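Local structure of SorB (Sorangium cellulosum, 6B2V) at residues A83-A88 against G128-D133; P136-R141 against A238-S243; N211-P216 against M281-L286. The protein carries in this fragment the pyran synthase domain of module nine, which probably forms a pyran ring during assembly-line synthesis of the polyketide antibiotic sorangicin. All blocks are in the same frame, centred on the assembly; numbering follows the deposited sequence.

Overall arrangement
Contacts 1, 2 and 3 follow one another across neighbouring strands: contact 1 pairs strands 123-132 and 82-90, contact 2 lays a loop over strand 232-241, and contact 3 packs helix 207-225 on strand 279-289. Contact 1, within the predicted N-terminal hotdog fold, is partly buried and rests mainly on backbone hydrogen bonds. Contact 2 lies at the surface and joins the chain that leaves this fold to the C-terminal one, through aromatic faces and two hydrogen bonds, one weak. Contact 3 is fully buried, its centre about 6 Å from that of the chain, and wholly apolar. Backbone bonds between 82-90 and 232-241 tie contact 1 to contact 2; others, between 232-241 and 279-289, tie contact 2 to contact 3.

Contact 1: residues A83-A88 against G128-D133; sequences AGIRNA and GLLVFD
Two successive residues, Ala83 and Gly84, lie opposite the single residue Val131, a classic beta bulge in an antiparallel pairing. Val131 O accepts a short bond from Ala83 N (2.8 Å) and a weak one from Gly84 N, so a single carbonyl serves two successive amides. From Gly84 to Arg86, against Leu129 to Val131, the ladder is regular. Val131 N returns to Gly84 O at 2.9 Å, and Arg86 and Leu129 close a hydrogen-bonded pair, with Arg86 N 2.9 Å from Leu129 O and Leu129 N returning to Arg86 O at 3.0 Å. Between these rungs Ile85 and Leu130 form a non-hydrogen-bonded pair.

The face carrying Ile85 and Leu130 is the buried side. Their side chains lie alongside each other and point the same way, Ile85 CG1 meeting Leu130 CD2 at 4.0 Å. Leu68 and Ala75 of helix 64-77, together with Tyr116, seal this apolar layer, as expected beneath the central helix of a hotdog fold. The other face is close-packed at buried Val131, whose CG2 lies 3.8 Å from Arg86 CG and which Trp240 covers further. It is looser at the Arg86 and Asn87 end. The Arg86 chain bends at its third torsion (57°), which brings NH1 to 3.9 Å from Leu129 CD1, while Asn87 ND2 touches the same methyl at 3.6 Å. These are polar groups brushing a methyl, with no bond between them.

At the bulge end, Asp133 OD1 grazes the Ala83 methyl, while its OD2 is hydrogen-bonded to Ser81 OG. Alignment of the two strands therefore depends chiefly on backbone amides and carbonyls; apolar side chains add cohesion on both faces, and the polar ends of Arg86 and Asn87 add loose contacts with a methyl at the solvent side.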
# COMPACT_ATOMS: atom_id res chain seq x y z
N ALA A 83 6.57 12.29 6.22
CA ALA A 83 5.22 12.71 6.04
C ALA A 83 4.46 11.87 5.04
O ALA A 83 3.28 11.81 5.05
CB ALA A 83 5.18 14.16 5.59
N GLY A 84 5.21 11.27 4.14
CA GLY A 84 4.60 10.49 3.10
C GLY A 84 5.57 10.03 2.05
O GLY A 84 6.73 10.16 2.22
N ILE A 85 5.00 9.46 1.00
CA ILE A 85 5.71 8.92 -0.14
C ILE A 85 5.12 9.47 -1.42
O ILE A 85 4.00 9.58 -1.55
CB ILE A 85 5.73 7.38 -0.11
CG1 ILE A 85 6.71 6.88 0.93
CG2 ILE A 85 6.14 6.76 -1.45
CD1 ILE A 85 6.64 5.42 1.23
N ARG A 86 5.98 9.83 -2.35
CA ARG A 86 5.53 10.32 -3.64
C ARG A 86 6.19 9.51 -4.77
O ARG A 86 7.23 8.99 -4.60
CB ARG A 86 5.86 11.81 -3.86
CG ARG A 86 4.91 12.75 -3.17
CD ARG A 86 5.21 14.22 -3.35
NE ARG A 86 5.24 14.51 -4.73
CZ ARG A 86 6.31 14.92 -5.36
NH1 ARG A 86 7.42 15.12 -4.69
NH2 ARG A 86 6.27 15.13 -6.64
N ASN A 87 5.49 9.44 -5.87
CA ASN A 87 6.04 8.80 -7.05
C ASN A 87 6.59 7.41 -6.85
O ASN A 87 7.65 7.11 -7.27
CB ASN A 87 7.10 9.72 -7.66
CG ASN A 87 6.55 11.03 -8.07
OD1 ASN A 87 5.42 11.17 -8.40
ND2 ASN A 87 7.39 12.00 -8.10
N ALA A 88 5.80 6.57 -6.21
CA ALA A 88 6.17 5.20 -6.02
C ALA A 88 5.94 4.41 -7.30
O ALA A 88 5.05 4.68 -8.02
CB ALA A 88 5.37 4.61 -4.88
N GLY A 128 10.89 5.13 -5.15
CA GLY A 128 10.04 6.24 -4.89
C GLY A 128 10.73 7.34 -4.12
O GLY A 128 11.89 7.30 -3.96
N LEU A 129 9.92 8.26 -3.62
CA LEU A 129 10.43 9.40 -2.88
C LEU A 129 9.82 9.47 -1.49
O LEU A 129 8.67 9.46 -1.37
CB LEU A 129 10.05 10.69 -3.58
CG LEU A 129 10.57 10.98 -4.97
CD1 LEU A 129 9.89 12.21 -5.54
CD2 LEU A 129 12.06 11.17 -4.97
N LEU A 130 10.65 9.57 -0.49
CA LEU A 130 10.19 9.77 0.86
C LEU A 130 10.17 11.26 1.13
O LEU A 130 11.17 11.90 0.99
CB LEU A 130 11.12 9.05 1.83
CG LEU A 130 11.05 7.54 1.86
CD1 LEU A 130 12.39 6.94 2.12
CD2 LEU A 130 10.12 7.01 2.92
N VAL A 131 9.01 11.78 1.51
CA VAL A 131 8.81 13.18 1.76
C VAL A 131 8.89 13.46 3.25
O VAL A 131 8.19 12.90 4.02
CB VAL A 131 7.41 13.58 1.30
CG1 VAL A 131 7.17 15.05 1.51
CG2 VAL A 131 7.18 13.17 -0.15
N PHE A 132 9.80 14.36 3.57
CA PHE A 132 10.07 14.73 4.91
C PHE A 132 9.01 15.66 5.42
O PHE A 132 8.32 16.29 4.72
CB PHE A 132 11.41 15.48 4.96
CG PHE A 132 12.63 14.60 4.92
CD1 PHE A 132 12.55 13.26 4.77
CD2 PHE A 132 13.88 15.16 5.03
CE1 PHE A 132 13.67 12.49 4.73
CE2 PHE A 132 15.01 14.41 5.01
CZ PHE A 132 14.91 13.06 4.87
N ASP A 133 8.94 15.72 6.73
CA ASP A 133 8.05 16.63 7.40
C ASP A 133 8.52 18.09 7.22
O ASP A 133 7.75 18.96 7.36
CB ASP A 133 7.93 16.29 8.88
CG ASP A 133 6.98 15.21 9.14
OD1 ASP A 133 5.92 15.17 8.59
OD2 ASP A 133 7.27 14.38 9.96

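Contact 2: residues P136-R141 against A238-S243; sequences PAQPAR and ALWIYS
Between Ala137 and Arg141 the chain has no regular secondary structure and runs 53° away from the direction of Trp240 to Ser243, with Gln138 CA 7.0 Å from Trp240 CA. Trp240 and Tyr242 both direct their side chains toward this loop, and parts of the loop lie over the two rings.

Pro139 presents its CD, and beside it CG, to one face of the indole, the two side chains crossing at about a right angle. CD is 3.5 Å from the centroid of the five-membered ring and 3.2 Å from Trp240 CE2, a close CH-pi contact. Gln138 CA lies above the six-membered ring on the same face, nearer its rim. With CG anti to the backbone N (chi1 -170°), the Gln138 side chain extends between the two aromatics; its CD is 3.6 Å from Tyr242 CE1, and NE2 makes a weak hydrogen bond to Ile241 O and another weak one to Ala83 O.

Tyr242 is gripped in two ways. Its hydroxyl donates to Pro139 O at 3.0 Å, reaching that carbonyl from above its plane, while Arg141 CG lies 4.0 Å from the ring centroid, over one face. Arg141 continues past the ring until NE is hydrogen-bonded to Cys279 O.

The arrangement is consistent with the linker between the two hotdog folds of a dehydratase-like domain: the chain leaving strand 123-132 crosses the end of strand 232-241.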
# COMPACT_ATOMS: atom_id res chain seq x y z
N PRO A 136 7.42 21.83 5.14
CA PRO A 136 6.11 21.22 4.97
C PRO A 136 5.77 20.97 3.54
O PRO A 136 5.94 21.81 2.74
CB PRO A 136 5.18 22.23 5.60
CG PRO A 136 6.01 22.89 6.64
CD PRO A 136 7.38 22.98 6.04
N ALA A 137 5.38 19.74 3.25
CA ALA A 137 4.96 19.35 1.93
C ALA A 137 3.68 18.50 1.88
O ALA A 137 3.15 18.25 0.85
CB ALA A 137 6.10 18.68 1.21
N GLN A 138 3.17 18.12 3.02
CA GLN A 138 1.98 17.33 3.07
C GLN A 138 0.77 18.19 2.84
O GLN A 138 0.58 19.16 3.49
CB GLN A 138 1.94 16.66 4.45
CG GLN A 138 0.91 15.59 4.69
CD GLN A 138 0.93 15.05 6.10
OE1 GLN A 138 0.59 15.74 7.03
NE2 GLN A 138 1.27 13.79 6.23
N PRO A 139 -0.12 17.76 1.96
CA PRO A 139 -1.37 18.48 1.75
C PRO A 139 -2.17 18.39 3.03
O PRO A 139 -2.09 17.45 3.77
CB PRO A 139 -2.10 17.67 0.69
CG PRO A 139 -1.12 16.76 0.12
CD PRO A 139 0.04 16.63 1.03
N ALA A 140 -3.05 19.35 3.23
CA ALA A 140 -3.85 19.36 4.41
C ALA A 140 -4.70 18.12 4.40
O ALA A 140 -5.14 17.69 3.39
CB ALA A 140 -4.75 20.59 4.44
N ARG A 141 -4.92 17.61 5.58
CA ARG A 141 -5.71 16.44 5.78
C ARG A 141 -7.05 16.78 5.19
O ARG A 141 -7.60 17.77 5.45
CB ARG A 141 -5.86 16.22 7.29
CG ARG A 141 -6.46 14.89 7.68
CD ARG A 141 -6.68 14.71 9.16
NE ARG A 141 -6.56 13.36 9.59
CZ ARG A 141 -6.88 12.93 10.80
NH1 ARG A 141 -7.37 13.77 11.68
NH2 ARG A 141 -6.69 11.68 11.12
N ALA A 238 1.00 9.51 -4.69
CA ALA A 238 1.33 9.77 -3.30
C ALA A 238 0.61 8.90 -2.28
O ALA A 238 -0.42 8.44 -2.52
CB ALA A 238 1.02 11.22 -2.96
N LEU A 239 1.26 8.78 -1.14
CA LEU A 239 0.70 8.21 0.07
C LEU A 239 0.98 9.19 1.20
O LEU A 239 2.09 9.47 1.45
CB LEU A 239 1.32 6.88 0.45
CG LEU A 239 1.00 6.38 1.87
CD1 LEU A 239 -0.49 6.15 2.07
CD2 LEU A 239 1.70 5.07 2.08
N TRP A 240 -0.06 9.68 1.85
CA TRP A 240 0.08 10.59 2.96
C TRP A 240 -0.43 9.92 4.23
O TRP A 240 -1.47 9.44 4.23
CB TRP A 240 -0.68 11.89 2.69
CG TRP A 240 -0.22 12.61 1.46
CD1 TRP A 240 -0.93 12.83 0.35
CD2 TRP A 240 1.07 13.19 1.24
NE1 TRP A 240 -0.19 13.52 -0.56
CE2 TRP A 240 1.04 13.75 -0.04
CE3 TRP A 240 2.22 13.29 1.99
CZ2 TRP A 240 2.15 14.39 -0.58
CZ3 TRP A 240 3.31 13.93 1.43
CH2 TRP A 240 3.25 14.47 0.19
N ILE A 241 0.36 9.92 5.29
CA ILE A 241 0.03 9.27 6.52
C ILE A 241 -0.34 10.31 7.57
O ILE A 241 0.48 11.10 7.92
CB ILE A 241 1.32 8.59 7.00
CG1 ILE A 241 1.82 7.59 5.96
CG2 ILE A 241 1.06 7.90 8.30
CD1 ILE A 241 3.31 7.32 6.09
N TYR A 242 -1.58 10.34 8.01
CA TYR A 242 -2.01 11.35 8.98
C TYR A 242 -2.09 10.90 10.43
O TYR A 242 -1.78 11.63 11.30
CB TYR A 242 -3.34 11.97 8.53
CG TYR A 242 -3.26 12.68 7.21
CD1 TYR A 242 -2.69 13.91 7.12
CD2 TYR A 242 -3.78 12.14 6.06
CE1 TYR A 242 -2.64 14.57 5.92
CE2 TYR A 242 -3.73 12.78 4.87
CZ TYR A 242 -3.13 14.00 4.81
OH TYR A 242 -3.08 14.65 3.63
N SER A 243 -2.49 9.68 10.62
CA SER A 243 -2.59 9.11 11.95
C SER A 243 -2.60 7.57 11.92
O SER A 243 -2.60 7.02 10.90
CB SER A 243 -3.73 9.73 12.73
OG SER A 243 -4.88 9.19 12.32

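Contact 3: residues N211-P216 against M281-L286; sequences NSVLVP and MAFRGL
The axes of helix 211-216 and strand 281-284 approach to 10.7 Å, with 42° between their directions. Val213 and Leu214 of the helix pack against Met281, Phe283 and Leu286 of strand 279-289. A long helix lying in the embrace of a curved antiparallel sheet defines the hotdog fold, and this is the helix-to-sheet core of the predicted C-terminal copy.

All five residues are buried, and their contact consists entirely of apolar side chains. Phe283 is the centre of it. Val213 and Leu214, adjacent on the helix, both reach its ring: Val213 CG1 meets CE1 of Phe283 at 3.7 Å, whereas Leu214 approaches over a face, its side chain roughly perpendicular to that of Phe283. The other methyl of Val213, CG2, is 4.3 Å from Met281 CE, so the two branches of one valine span two strand residues of the same face. Neighbours extend the layer: Val270 and Leu272 of the next strand touch Val213, and Leu236 and Leu239 of strand 232-241 pack on Phe283.

At Gly285 the strand changes direction through a G1 beta bulge, its N hydrogen-bonded to Asp269 OD1, and the following Leu286 again directs its side chain toward the helix. There its CD2 comes to 4.2 Å from Leu214 CD2. That Leu214 methyl also stands 3.9 Å from the Phe283 ring centroid, only 10° off the ring normal.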
# COMPACT_ATOMS: atom_id res chain seq x y z
N ASN A 211 -3.09 -3.95 2.32
CA ASN A 211 -3.80 -4.65 1.25
C ASN A 211 -5.31 -4.47 1.34
O ASN A 211 -5.97 -4.44 0.37
CB ASN A 211 -3.46 -6.13 1.25
CG ASN A 211 -2.16 -6.42 0.56
OD1 ASN A 211 -1.51 -7.36 0.90
ND2 ASN A 211 -1.84 -5.64 -0.38
N SER A 212 -5.81 -4.35 2.55
CA SER A 212 -7.23 -4.09 2.73
C SER A 212 -7.63 -2.75 2.13
O SER A 212 -8.72 -2.56 1.76
CB SER A 212 -7.62 -4.13 4.20
OG SER A 212 -7.36 -5.37 4.75
N VAL A 213 -6.77 -1.79 2.24
CA VAL A 213 -7.03 -0.50 1.62
C VAL A 213 -6.99 -0.53 0.07
O VAL A 213 -7.75 0.08 -0.59
CB VAL A 213 -6.05 0.57 2.14
CG1 VAL A 213 -6.34 1.92 1.55
CG2 VAL A 213 -6.07 0.67 3.63
N LEU A 214 -6.01 -1.24 -0.43
CA LEU A 214 -5.85 -1.36 -1.87
C LEU A 214 -6.85 -2.22 -2.62
O LEU A 214 -7.16 -1.94 -3.72
CB LEU A 214 -4.41 -1.77 -2.27
CG LEU A 214 -3.29 -0.82 -1.80
CD1 LEU A 214 -1.98 -1.14 -2.49
CD2 LEU A 214 -3.63 0.64 -1.96
N VAL A 215 -7.35 -3.25 -1.97
CA VAL A 215 -8.24 -4.18 -2.64
C VAL A 215 -9.48 -3.54 -3.22
O VAL A 215 -9.85 -3.86 -4.30
CB VAL A 215 -8.56 -5.43 -1.74
CG1 VAL A 215 -9.83 -6.16 -2.15
CG2 VAL A 215 -7.44 -6.39 -1.84
N PRO A 216 -10.11 -2.63 -2.51
CA PRO A 216 -11.30 -2.00 -3.07
C PRO A 216 -11.01 -1.18 -4.33
O PRO A 216 -11.84 -1.11 -5.16
CB PRO A 216 -11.83 -1.16 -1.90
CG PRO A 216 -11.42 -1.93 -0.76
CD PRO A 216 -10.03 -2.38 -1.07
N MET A 281 -5.06 7.54 6.24
CA MET A 281 -4.12 7.49 5.14
C MET A 281 -4.81 7.78 3.84
O MET A 281 -5.86 7.33 3.64
CB MET A 281 -3.44 6.14 4.99
CG MET A 281 -2.56 5.75 6.13
SD MET A 281 -1.68 4.24 5.79
CE MET A 281 -3.07 3.19 5.45
N ALA A 282 -4.12 8.54 3.00
CA ALA A 282 -4.61 8.90 1.70
C ALA A 282 -3.66 8.42 0.60
O ALA A 282 -2.52 8.81 0.55
CB ALA A 282 -4.77 10.39 1.57
N PHE A 283 -4.21 7.59 -0.28
CA PHE A 283 -3.50 7.10 -1.46
C PHE A 283 -4.03 7.90 -2.65
O PHE A 283 -5.14 7.89 -2.93
CB PHE A 283 -3.74 5.61 -1.71
CG PHE A 283 -3.06 4.68 -0.76
CD1 PHE A 283 -3.64 4.30 0.41
CD2 PHE A 283 -1.85 4.13 -1.08
CE1 PHE A 283 -3.02 3.45 1.26
CE2 PHE A 283 -1.25 3.26 -0.25
CZ PHE A 283 -1.83 2.92 0.92
N ARG A 284 -3.14 8.64 -3.30
CA ARG A 284 -3.52 9.42 -4.41
C ARG A 284 -2.92 8.91 -5.68
O ARG A 284 -1.77 8.74 -5.76
CB ARG A 284 -3.00 10.84 -4.30
CG ARG A 284 -3.26 11.52 -3.01
CD ARG A 284 -4.69 11.76 -2.78
NE ARG A 284 -5.26 12.68 -3.69
CZ ARG A 284 -6.55 12.89 -3.76
NH1 ARG A 284 -7.32 12.25 -2.96
NH2 ARG A 284 -7.05 13.78 -4.61
N GLY A 285 -3.74 8.76 -6.68
CA GLY A 285 -3.23 8.36 -7.97
C GLY A 285 -2.57 7.04 -8.14
O GLY A 285 -1.47 6.94 -8.59
N LEU A 286 -3.30 6.01 -7.76
CA LEU A 286 -2.85 4.63 -7.88
C LEU A 286 -3.31 3.99 -9.19
O LEU A 286 -4.43 4.07 -9.52
CB LEU A 286 -3.44 3.78 -6.75
CG LEU A 286 -3.22 2.29 -6.87
CD1 LEU A 286 -1.80 1.88 -6.52
CD2 LEU A 286 -4.19 1.51 -6.01